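Local atomic coordinates of aminoacyl-histidine dipeptidase (Vibrio alginolyticus, PDB entry 3MRU), a protein that probably hydrolyses dipeptides such as aminoacyl-histidines, as a zinc-dependent metallopeptidase of the M20C family. Residues Asn230-Ile235 / Leu350-Ile355; Glu252-Ser257 / Glu265-Val270. All blocks are in the same frame, centred on the assembly; numbering follows the deposited sequence.

The two contacts lie about 10 Å apart, centre to centre, in the lobe remote from the zinc site, where helices pack on a large mixed sheet. Contact 1 sets the start of helix 231-242 against strand 346-358; contact 2 pairs strands 249-255 and 266-273. The chain runs through the helix, then both strands of contact 2, and reaches strand 346-358 much later, which nests contact 2 inside the loop closed by contact 1. Strand 249-255 is the shared element: it lies between strands 266-273 and 346-358, with a probable hydrogen bond from Gly255 N to Ile355 O (2.9 Å). The helix thus rests across four successive strands, 205-213, 266-273, 249-255 and 346-358.

Contact 1 of 2, residues Asn230-Ile235 / Leu350-Ile355; sequences NANKLI and LNVGVI
In Asn232, a chi1 of -81° sets CG opposite the carbonyl carbon and beside the backbone N, and the amide is thereby carried from the first turn of helix 231-242 out to strand 350-355. ND2 gives a hydrogen bond to Val352 O at 3.0 Å, nearly straight at 167° about the hydrogen. The acceptor lies almost in the amide plane of Asn232, but the donor stands well above the carbonyl plane of Val352, off its lone pairs. The other end of the amide meets hydrocarbon. Ile355, whose CG1 also points away from its own carbonyl carbon, runs alongside Asn232 but heads the other way, bringing CD1 to 3.4 Å from Asn232 OD1 and to 3.5 Å from Asn232 CG. The amide is therefore held by a polar grip at ND2 and flanked by a methyl at OD1.

Two residues earlier, just ahead of the helix, Asn230 occupies the N-cap position. Its side-chain amide sits by Val352 and the end of Asn351, with the two asparagine amide planes at right angles; Asn230 and Asn351 also touch Pro263. Lys233, on the same helical turn, is bonded through NZ to the carbonyls of Asn329 and Cys331.

The helix segment crosses the strand segment at 81°, their axes 8.4 Å apart, and the nearest CA atoms are those of Asn232 and Val352, 7.2 Å from each other. Val352 and Ile355 also rest on Val364 of the next strand. Gly353 and Val354 both face Leu365 of that strand, which makes a classic beta bulge; the arrangement is that of a helix N-terminus laid across a bulged strand of a largely antiparallel sheet.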
loop_
_atom_site.group_PDB
_atom_site.type_symbol
_atom_site.label_atom_id
_atom_site.label_comp_id
_atom_site.label_asym_id
_atom_site.label_seq_id
_atom_site.Cartn_x
_atom_site.Cartn_y
_atom_site.Cartn_z
ATOM N N ASN A 230 5.716 -18.948 -3.805
ATOM C CA ASN A 230 4.433 -18.844 -3.128
ATOM C C ASN A 230 4.162 -20.235 -2.580
ATOM O O ASN A 230 3.822 -21.172 -3.316
ATOM C CB ASN A 230 3.370 -18.330 -4.118
ATOM C CG ASN A 230 1.968 -18.274 -3.534
ATOM O OD1 ASN A 230 1.353 -17.214 -3.515
ATOM N ND2 ASN A 230 1.441 -19.416 -3.100
ATOM N N ALA A 231 4.337 -20.358 -1.270
ATOM C CA ALA A 231 4.171 -21.628 -0.550
ATOM C C ALA A 231 2.897 -22.410 -0.948
ATOM O O ALA A 231 2.956 -23.630 -1.164
ATOM C CB ALA A 231 4.200 -21.360 0.954
ATOM N N ASN A 232 1.773 -21.692 -1.053
ATOM C CA ASN A 232 0.475 -22.266 -1.397
ATOM C C ASN A 232 0.555 -22.985 -2.689
ATOM O O ASN A 232 0.088 -24.107 -2.813
ATOM C CB ASN A 232 -0.579 -21.172 -1.543
ATOM C CG ASN A 232 -1.135 -20.713 -0.210
ATOM O OD1 ASN A 232 -1.345 -21.524 0.692
ATOM N ND2 ASN A 232 -1.398 -19.411 -0.085
ATOM N N LYS A 233 1.163 -22.318 -3.659
ATOM C CA LYS A 233 1.157 -22.811 -5.028
ATOM C C LYS A 233 2.118 -23.970 -5.219
ATOM O O LYS A 233 1.830 -24.917 -5.942
ATOM C CB LYS A 233 1.400 -21.672 -6.029
ATOM C CG LYS A 233 0.245 -20.713 -6.083
ATOM C CD LYS A 233 -0.218 -20.473 -7.498
ATOM C CE LYS A 233 -0.806 -21.719 -8.174
ATOM N NZ LYS A 233 -1.115 -21.478 -9.628
ATOM N N LEU A 234 3.247 -23.914 -4.539
ATOM C CA LEU A 234 4.208 -24.982 -4.664
ATOM C C LEU A 234 3.641 -26.323 -4.168
ATOM O O LEU A 234 3.762 -27.352 -4.832
ATOM C CB LEU A 234 5.509 -24.586 -3.968
ATOM C CG LEU A 234 6.107 -23.310 -4.592
ATOM C CD1 LEU A 234 7.334 -22.797 -3.860
ATOM C CD2 LEU A 234 6.419 -23.469 -6.096
ATOM N N ILE A 235 2.970 -26.300 -3.025
ATOM C CA ILE A 235 2.322 -27.504 -2.523
ATOM C C ILE A 235 1.132 -27.932 -3.378
ATOM O O ILE A 235 0.727 -29.077 -3.341
ATOM C CB ILE A 235 1.878 -27.339 -1.071
ATOM C CG1 ILE A 235 3.048 -26.841 -0.227
ATOM C CG2 ILE A 235 1.352 -28.668 -0.528
ATOM C CD1 ILE A 235 4.304 -27.753 -0.141
ATOM N N LEU A 350 -1.230 -10.627 -8.915
ATOM C CA LEU A 350 -2.068 -11.176 -7.879
ATOM C C LEU A 350 -1.299 -12.179 -7.019
ATOM O O LEU A 350 -0.318 -12.785 -7.451
ATOM C CB LEU A 350 -3.332 -11.811 -8.464
ATOM C CG LEU A 350 -3.409 -13.281 -8.850
ATOM C CD1 LEU A 350 -4.840 -13.719 -8.772
ATOM C CD2 LEU A 350 -2.887 -13.418 -10.238
ATOM N N ASN A 351 -1.760 -12.341 -5.792
ATOM C CA ASN A 351 -1.085 -13.177 -4.848
ATOM C C ASN A 351 -2.128 -14.077 -4.237
ATOM O O ASN A 351 -3.037 -13.581 -3.596
ATOM C CB ASN A 351 -0.431 -12.297 -3.782
ATOM C CG ASN A 351 0.172 -13.093 -2.617
ATOM O OD1 ASN A 351 0.537 -12.514 -1.601
ATOM N ND2 ASN A 351 0.279 -14.413 -2.759
ATOM N N VAL A 352 -2.028 -15.384 -4.476
ATOM C CA VAL A 352 -2.819 -16.356 -3.736
ATOM C C VAL A 352 -2.126 -16.514 -2.383
ATOM O O VAL A 352 -1.218 -17.357 -2.208
ATOM C CB VAL A 352 -2.931 -17.710 -4.476
ATOM C CG1 VAL A 352 -3.445 -18.789 -3.535
ATOM C CG2 VAL A 352 -3.838 -17.567 -5.691
ATOM N N GLY A 353 -2.568 -15.680 -1.441
ATOM C CA GLY A 353 -1.901 -15.489 -0.154
ATOM C C GLY A 353 -2.324 -16.369 1.022
ATOM O O GLY A 353 -1.498 -16.664 1.887
ATOM N N VAL A 354 -3.596 -16.773 1.077
ATOM C CA VAL A 354 -4.116 -17.519 2.243
ATOM C C VAL A 354 -5.023 -18.688 1.841
ATOM O O VAL A 354 -5.980 -18.523 1.073
ATOM C CB VAL A 354 -4.904 -16.607 3.250
ATOM C CG1 VAL A 354 -5.093 -17.319 4.555
ATOM C CG2 VAL A 354 -4.195 -15.312 3.497
ATOM N N ILE A 355 -4.729 -19.867 2.366
ATOM C CA ILE A 355 -5.644 -20.978 2.190
ATOM C C ILE A 355 -5.913 -21.608 3.536
ATOM O O ILE A 355 -4.985 -21.839 4.313
ATOM C CB ILE A 355 -5.124 -22.008 1.170
ATOM C CG1 ILE A 355 -4.943 -21.325 -0.187
ATOM C CG2 ILE A 355 -6.078 -23.218 1.090
ATOM C CD1 ILE A 355 -4.145 -22.130 -1.207
#

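Contact 2 of 2, residues Glu252-Ser257 / Glu265-Val270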
loop_
_atom_site.group_PDB
_atom_site.type_symbol
_atom_site.label_atom_id
_atom_site.label_comp_id
_atom_site.label_asym_id
_atom_site.label_seq_id
_atom_site.Cartn_x
_atom_site.Cartn_y
_atom_site.Cartn_z
ATOM N N GLU A 252 -6.230 -31.816 4.967
ATOM C CA GLU A 252 -5.955 -30.477 5.457
ATOM C C GLU A 252 -5.039 -29.698 4.475
ATOM O O GLU A 252 -4.113 -30.271 3.899
ATOM C CB GLU A 252 -5.316 -30.572 6.855
ATOM C CG GLU A 252 -4.934 -29.261 7.519
ATOM C CD GLU A 252 -6.110 -28.563 8.151
ATOM O OE1 GLU A 252 -5.911 -27.911 9.206
ATOM O OE2 GLU A 252 -7.231 -28.665 7.596
ATOM N N PHE A 253 -5.312 -28.404 4.308
ATOM C CA PHE A 253 -4.516 -27.501 3.475
ATOM C C PHE A 253 -4.549 -26.105 4.133
ATOM O O PHE A 253 -5.570 -25.411 4.116
ATOM C CB PHE A 253 -5.091 -27.450 2.037
ATOM C CG PHE A 253 -4.091 -27.033 0.955
ATOM C CD1 PHE A 253 -4.133 -27.636 -0.300
ATOM C CD2 PHE A 253 -3.133 -26.041 1.180
ATOM C CE1 PHE A 253 -3.237 -27.266 -1.305
ATOM C CE2 PHE A 253 -2.236 -25.674 0.184
ATOM C CZ PHE A 253 -2.291 -26.290 -1.058
ATOM N N ARG A 254 -3.432 -25.699 4.712
ATOM C CA ARG A 254 -3.351 -24.422 5.380
ATOM C C ARG A 254 -2.090 -23.736 4.895
ATOM O O ARG A 254 -0.999 -24.317 4.963
ATOM C CB ARG A 254 -3.285 -24.644 6.896
ATOM C CG ARG A 254 -3.245 -23.382 7.786
ATOM C CD ARG A 254 -4.621 -22.722 7.912
ATOM N NE ARG A 254 -5.700 -23.641 7.503
ATOM C CZ ARG A 254 -6.304 -24.524 8.306
ATOM N NH1 ARG A 254 -7.257 -25.308 7.812
ATOM N NH2 ARG A 254 -5.965 -24.631 9.596
ATOM N N GLY A 255 -2.214 -22.505 4.418
ATOM C CA GLY A 255 -1.034 -21.796 3.963
ATOM C C GLY A 255 -1.151 -20.315 4.115
ATOM O O GLY A 255 -2.253 -19.774 4.108
ATOM N N GLY A 256 -0.003 -19.666 4.259
ATOM C CA GLY A 256 0.081 -18.217 4.321
ATOM C C GLY A 256 -0.624 -17.600 5.502
ATOM O O GLY A 256 -1.308 -18.292 6.244
ATOM N N SER A 257 -0.461 -16.284 5.656
ATOM C CA SER A 257 -0.960 -15.529 6.810
ATOM C C SER A 257 -2.016 -14.455 6.550
ATOM O O SER A 257 -2.836 -14.194 7.407
ATOM C CB SER A 257 0.256 -14.865 7.447
ATOM O OG SER A 257 0.551 -13.633 6.808
ATOM N N GLU A 265 4.961 -20.009 4.394
ATOM C CA GLU A 265 4.830 -21.331 4.953
ATOM C C GLU A 265 3.485 -21.850 4.554
ATOM O O GLU A 265 2.522 -21.108 4.571
ATOM C CB GLU A 265 4.958 -21.265 6.471
ATOM C CG GLU A 265 4.572 -22.547 7.216
ATOM C CD GLU A 265 4.955 -22.496 8.693
ATOM O OE1 GLU A 265 5.036 -23.577 9.343
ATOM O OE2 GLU A 265 5.183 -21.368 9.203
ATOM N N ALA A 266 3.406 -23.111 4.174
ATOM C CA ALA A 266 2.130 -23.708 3.840
ATOM C C ALA A 266 2.261 -25.175 4.068
ATOM O O ALA A 266 3.362 -25.706 4.048
ATOM C CB ALA A 266 1.796 -23.452 2.408
ATOM N N PHE A 267 1.147 -25.850 4.279
ATOM C CA PHE A 267 1.222 -27.280 4.473
ATOM C C PHE A 267 -0.062 -27.999 4.137
ATOM O O PHE A 267 -1.146 -27.427 4.186
ATOM C CB PHE A 267 1.643 -27.601 5.906
ATOM C CG PHE A 267 0.548 -27.438 6.926
ATOM C CD1 PHE A 267 -0.475 -28.389 7.037
ATOM C CD2 PHE A 267 0.565 -26.364 7.809
ATOM C CE1 PHE A 267 -1.474 -28.260 7.984
ATOM C CE2 PHE A 267 -0.441 -26.232 8.781
ATOM C CZ PHE A 267 -1.458 -27.184 8.859
ATOM N N VAL A 268 0.079 -29.269 3.812
ATOM C CA VAL A 268 -1.040 -30.118 3.570
ATOM C C VAL A 268 -0.795 -31.316 4.465
ATOM O O VAL A 268 0.349 -31.746 4.625
ATOM C CB VAL A 268 -1.113 -30.531 2.073
ATOM C CG1 VAL A 268 -0.078 -31.596 1.760
ATOM C CG2 VAL A 268 -2.449 -31.103 1.738
ATOM N N THR A 269 -1.855 -31.823 5.092
ATOM C CA THR A 269 -1.791 -33.163 5.667
ATOM C C THR A 269 -2.644 -34.042 4.770
ATOM O O THR A 269 -3.696 -33.626 4.297
ATOM C CB THR A 269 -2.219 -33.256 7.165
ATOM O OG1 THR A 269 -3.636 -33.383 7.263
ATOM C CG2 THR A 269 -1.752 -32.042 7.977
ATOM N N VAL A 270 -2.155 -35.238 4.494
ATOM C CA VAL A 270 -2.842 -36.144 3.600
ATOM C C VAL A 270 -2.849 -37.556 4.176
ATOM O O VAL A 270 -2.000 -37.916 5.014
ATOM C CB VAL A 270 -2.198 -36.186 2.149
ATOM C CG1 VAL A 270 -2.079 -34.783 1.526
ATOM C CG2 VAL A 270 -0.832 -36.915 2.137
#
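Arg254 and Phe267 form a hydrogen-bonded pair of an antiparallel beta ladder, whose two strands both belong to the M20 dimerisation region. Arg254 N reaches Phe267 O at 2.9 Å, and Phe267 N returns a bond to Arg254 O at 2.7 Å. On the same face their side chains run side by side: Arg254 CB lies above one face of the Phe267 ring but displaced from its centre, in a CH-pi contact 4.0 Å from the centroid. Phe267 CG stands between its own backbone N and carbonyl carbon (chi1 77°), which leans the ring across to strand 252-255. Glu252 CG approaches the same ring obliquely, 3.6 Å from Phe267 CE1. On the side away from strand 266-270, Arg254 NH1 and Glu252 OE1 of the same strand form a salt bridge at 3.2 Å, tying the two neighbours of the ring together.

The other face carries Phe253, Ala266 and Val268, turned to helix 231-242: Phe253 touches Leu239, Val268 touches Ile235, and Ala266 touches Ala231 and Asn232. Phe253 also meets the ring of Phe324 nearly at right angles. Gly255, opposite Ala266 in a non-hydrogen-bonded pair, has its CA 3.6 Å from Ala266 CB. At the end of the ladder Gly256, with positive phi, leaves the strand after one last nearly straight bond, Gly256 N to Glu265 O at 2.9 Å and 175°.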